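PDB 1S69: cyanoglobin from Synechocystis sp., which binds oxygen reversibly but very tightly at a heme iron, as a small single-chain truncated hemoglobin of group I. Local coordinates for residues D29-F34 with D85-D90. Numbering follows the deposited sequence.
Sequences DRIKHF and DAVAED. With HEM (protoporphyrin IX containing Fe), chain D.
R30 reaches over from the 29-34 loop and sets its guanidinium against helix 81-98, gripping E89 by charge. R30 NH1 meets E89 OE1 at 3.0 Å in a fairly straight bond, on the syn side of the carboxylate yet well out of its plane; NH2 adds a weak second bond to E89 OE2. With the two flat groups steeply inclined, the pair falls short of a coplanar fork. R30 NH2 also forms a long salt bridge to D90 OD1, 3.5 Å away at the guanidinium edge. D28 OD2, earlier in the same loop, is a further salt-bridge partner of NH2, so three carboxylates surround one positive charge. The chain bends about CG-CD (chi3 -63°), laying the guanidinium flat over A86, and A86 CB lies over the centre of that face, 3.5 Å above the plane.

In this 2-on-2 globin fold the contact lines one edge of the heme pocket, where a vinyl and a methyl of the porphyrin enter the apolar layer. I31 CG2 touches heme CBC at 3.6 Å and also packs on A86 CB. I31 CD1 meets V87 CG2 at 3.6 Å. V87 CG2 in turn packs on heme CMC and CBC. Cut back to an alanine, I31 would lose CG2 and CD1, which would probably open a gap beside A86 and V87 and leave the vinyl freer to turn. I31 also touches V25 of helix 10-26, and D90 OD2 lies 3.4 Å from I31 CD1.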
loop_
_atom_site.group_PDB
_atom_site.type_symbol
_atom_site.label_atom_id
_atom_site.label_comp_id
_atom_site.label_asym_id
_atom_site.label_seq_id
_atom_site.Cartn_x
_atom_site.Cartn_y
_atom_site.Cartn_z
ATOM N N ASP A 29 12.001 -6.702 8.463
ATOM C CA ASP A 29 13.396 -6.749 7.989
ATOM C C ASP A 29 13.576 -6.971 6.479
ATOM O O ASP A 29 14.624 -6.632 5.919
ATOM C CB ASP A 29 14.098 -7.850 8.725
ATOM C CG ASP A 29 14.513 -7.419 10.105
ATOM O OD1 ASP A 29 14.252 -6.241 10.571
ATOM O OD2 ASP A 29 15.123 -8.236 10.802
ATOM N N ARG A 30 12.552 -7.503 5.828
ATOM C CA ARG A 30 12.617 -7.688 4.352
ATOM C C ARG A 30 12.617 -6.354 3.590
ATOM O O ARG A 30 13.164 -6.244 2.485
ATOM C CB ARG A 30 11.450 -8.511 3.926
ATOM C CG ARG A 30 11.456 -9.912 4.559
ATOM C CD ARG A 30 10.206 -10.711 4.224
ATOM N NE ARG A 30 8.995 -10.059 4.781
ATOM C CZ ARG A 30 7.767 -10.538 4.663
ATOM N NH1 ARG A 30 7.569 -11.638 3.981
ATOM N NH2 ARG A 30 6.735 -9.867 5.144
ATOM N N ILE A 31 12.020 -5.335 4.206
ATOM C CA ILE A 31 11.726 -4.086 3.452
ATOM C C ILE A 31 11.914 -2.784 4.161
ATOM O O ILE A 31 11.857 -1.735 3.530
ATOM C CB ILE A 31 10.257 -4.134 2.859
ATOM C CG1 ILE A 31 9.223 -4.333 3.971
ATOM C CG2 ILE A 31 10.175 -5.204 1.716
ATOM C CD1 ILE A 31 7.726 -4.181 3.520
ATOM N N LYS A 32 12.151 -2.803 5.470
ATOM C CA LYS A 32 12.109 -1.522 6.231
ATOM C C LYS A 32 13.140 -0.493 5.777
ATOM O O LYS A 32 12.916 0.717 5.846
ATOM C CB LYS A 32 12.328 -1.798 7.718
ATOM C CG LYS A 32 13.743 -2.340 8.068
ATOM C CD LYS A 32 13.700 -3.037 9.451
ATOM C CE LYS A 32 15.164 -3.271 9.960
ATOM N NZ LYS A 32 15.175 -3.938 11.303
ATOM N N HIS A 33 14.260 -0.999 5.284
ATOM C CA HIS A 33 15.382 -0.182 4.835
ATOM C C HIS A 33 15.031 0.638 3.588
ATOM O O HIS A 33 15.683 1.683 3.349
ATOM C CB HIS A 33 16.650 -1.054 4.599
ATOM C CG HIS A 33 16.405 -2.203 3.665
ATOM N ND1 HIS A 33 15.719 -3.341 4.045
ATOM C CD2 HIS A 33 16.693 -2.359 2.351
ATOM C CE1 HIS A 33 15.597 -4.149 3.009
ATOM N NE2 HIS A 33 16.174 -3.575 1.965
ATOM N N PHE A 34 14.024 0.221 2.804
ATOM C CA PHE A 34 13.558 1.046 1.661
ATOM C C PHE A 34 13.056 2.430 2.129
ATOM O O PHE A 34 13.031 3.399 1.368
ATOM C CB PHE A 34 12.498 0.310 0.800
ATOM C CG PHE A 34 13.104 -0.799 -0.034
ATOM C CD1 PHE A 34 13.934 -0.494 -1.138
ATOM C CD2 PHE A 34 12.957 -2.110 0.331
ATOM C CE1 PHE A 34 14.538 -1.547 -1.902
ATOM C CE2 PHE A 34 13.545 -3.135 -0.430
ATOM C CZ PHE A 34 14.335 -2.847 -1.517
ATOM N N ASP A 85 5.844 -8.683 -2.652
ATOM C CA ASP A 85 5.010 -9.624 -1.932
ATOM C C ASP A 85 4.999 -9.359 -0.406
ATOM O O ASP A 85 3.969 -9.553 0.222
ATOM C CB ASP A 85 5.519 -11.042 -2.192
ATOM C CG ASP A 85 5.261 -11.498 -3.585
ATOM O OD1 ASP A 85 4.372 -10.999 -4.320
ATOM O OD2 ASP A 85 5.961 -12.360 -4.072
ATOM N N ALA A 86 6.143 -8.929 0.167
ATOM C CA ALA A 86 6.218 -8.499 1.579
ATOM C C ALA A 86 5.255 -7.320 1.898
ATOM O O ALA A 86 4.595 -7.304 2.943
ATOM C CB ALA A 86 7.679 -8.127 1.999
ATOM N N VAL A 87 5.187 -6.355 0.976
ATOM C CA VAL A 87 4.316 -5.201 1.156
ATOM C C VAL A 87 2.847 -5.663 1.141
ATOM O O VAL A 87 2.079 -5.254 1.997
ATOM C CB VAL A 87 4.622 -4.111 0.100
ATOM C CG1 VAL A 87 3.393 -3.210 -0.174
ATOM C CG2 VAL A 87 5.797 -3.283 0.586
ATOM N N ALA A 88 2.484 -6.509 0.187
ATOM C CA ALA A 88 1.088 -6.971 0.055
ATOM C C ALA A 88 0.722 -7.773 1.266
ATOM O O ALA A 88 -0.335 -7.622 1.814
ATOM C CB ALA A 88 0.882 -7.838 -1.201
ATOM N N GLU A 89 1.630 -8.627 1.690
ATOM C CA GLU A 89 1.420 -9.458 2.855
ATOM C C GLU A 89 1.267 -8.633 4.144
ATOM O O GLU A 89 0.384 -8.938 4.970
ATOM C CB GLU A 89 2.588 -10.424 2.929
ATOM C CG GLU A 89 2.641 -11.398 4.086
ATOM C CD GLU A 89 4.028 -12.034 4.155
ATOM O OE1 GLU A 89 4.702 -12.177 3.102
ATOM O OE2 GLU A 89 4.470 -12.324 5.277
ATOM N N ASP A 90 2.063 -7.577 4.296
ATOM C CA ASP A 90 2.003 -6.695 5.449
ATOM C C ASP A 90 0.680 -5.921 5.449
ATOM O O ASP A 90 0.099 -5.649 6.509
ATOM C CB ASP A 90 3.160 -5.670 5.421
ATOM C CG ASP A 90 4.490 -6.280 5.842
ATOM O OD1 ASP A 90 4.496 -7.470 6.233
ATOM O OD2 ASP A 90 5.575 -5.663 5.736
HETATM C CHA HEM D . 6.152 5.639 -2.407
HETATM C CHB HEM D . 1.998 3.161 -3.110
HETATM C CHC HEM D . 4.551 -0.954 -3.386
HETATM C CHD HEM D . 8.229 1.418 -1.239
HETATM C C1A HEM D . 4.808 5.314 -2.641
HETATM C C2A HEM D . 3.721 6.267 -2.757
HETATM C C3A HEM D . 2.586 5.595 -2.911
HETATM C C4A HEM D . 2.887 4.194 -2.912
HETATM C CMA HEM D . 1.170 6.226 -3.037
HETATM C CAA HEM D . 3.933 7.798 -2.656
HETATM C CBA HEM D . 3.864 8.282 -4.115
HETATM C CGA HEM D . 3.809 9.787 -4.347
HETATM O O1A HEM D . 4.903 10.328 -4.239
HETATM O O2A HEM D . 2.735 10.434 -4.669
HETATM C C1B HEM D . 2.366 1.843 -3.290
HETATM C C2B HEM D . 1.434 0.812 -3.589
HETATM C C3B HEM D . 2.132 -0.354 -3.705
HETATM C C4B HEM D . 3.522 -0.039 -3.424
HETATM C CMB HEM D . -0.102 1.063 -3.784
HETATM C CAB HEM D . 1.670 -1.846 -3.964
HETATM C CBB HEM D . 0.604 -2.466 -3.364
HETATM C C1C HEM D . 5.794 -0.658 -2.812
HETATM C C2C HEM D . 6.810 -1.637 -2.511
HETATM C C3C HEM D . 7.796 -0.958 -1.881
HETATM C C4C HEM D . 7.441 0.433 -1.775
HETATM C CMC HEM D . 6.666 -3.158 -2.900
HETATM C CAC HEM D . 9.137 -1.429 -1.286
HETATM C CBC HEM D . 9.144 -2.480 -0.479
HETATM C C1D HEM D . 8.024 2.757 -1.370
HETATM C C2D HEM D . 8.956 3.765 -0.992
HETATM C C3D HEM D . 8.300 5.045 -1.392
HETATM C C4D HEM D . 7.055 4.720 -1.976
HETATM C CMD HEM D . 10.325 3.609 -0.328
HETATM C CAD HEM D . 8.823 6.455 -1.209
HETATM C CBD HEM D . 9.727 6.559 -2.440
HETATM C CGD HEM D . 10.721 7.659 -2.241
HETATM O O1D HEM D . 10.379 8.799 -2.517
HETATM O O2D HEM D . 11.858 7.412 -1.820
HETATM N NA HEM D . 4.242 4.070 -2.705
HETATM N NB HEM D . 3.653 1.303 -3.167
HETATM N NC HEM D . 6.222 0.571 -2.355
HETATM N ND HEM D . 6.915 3.348 -1.980
HETATM FE FE HEM D . 5.274 2.341 -2.545
#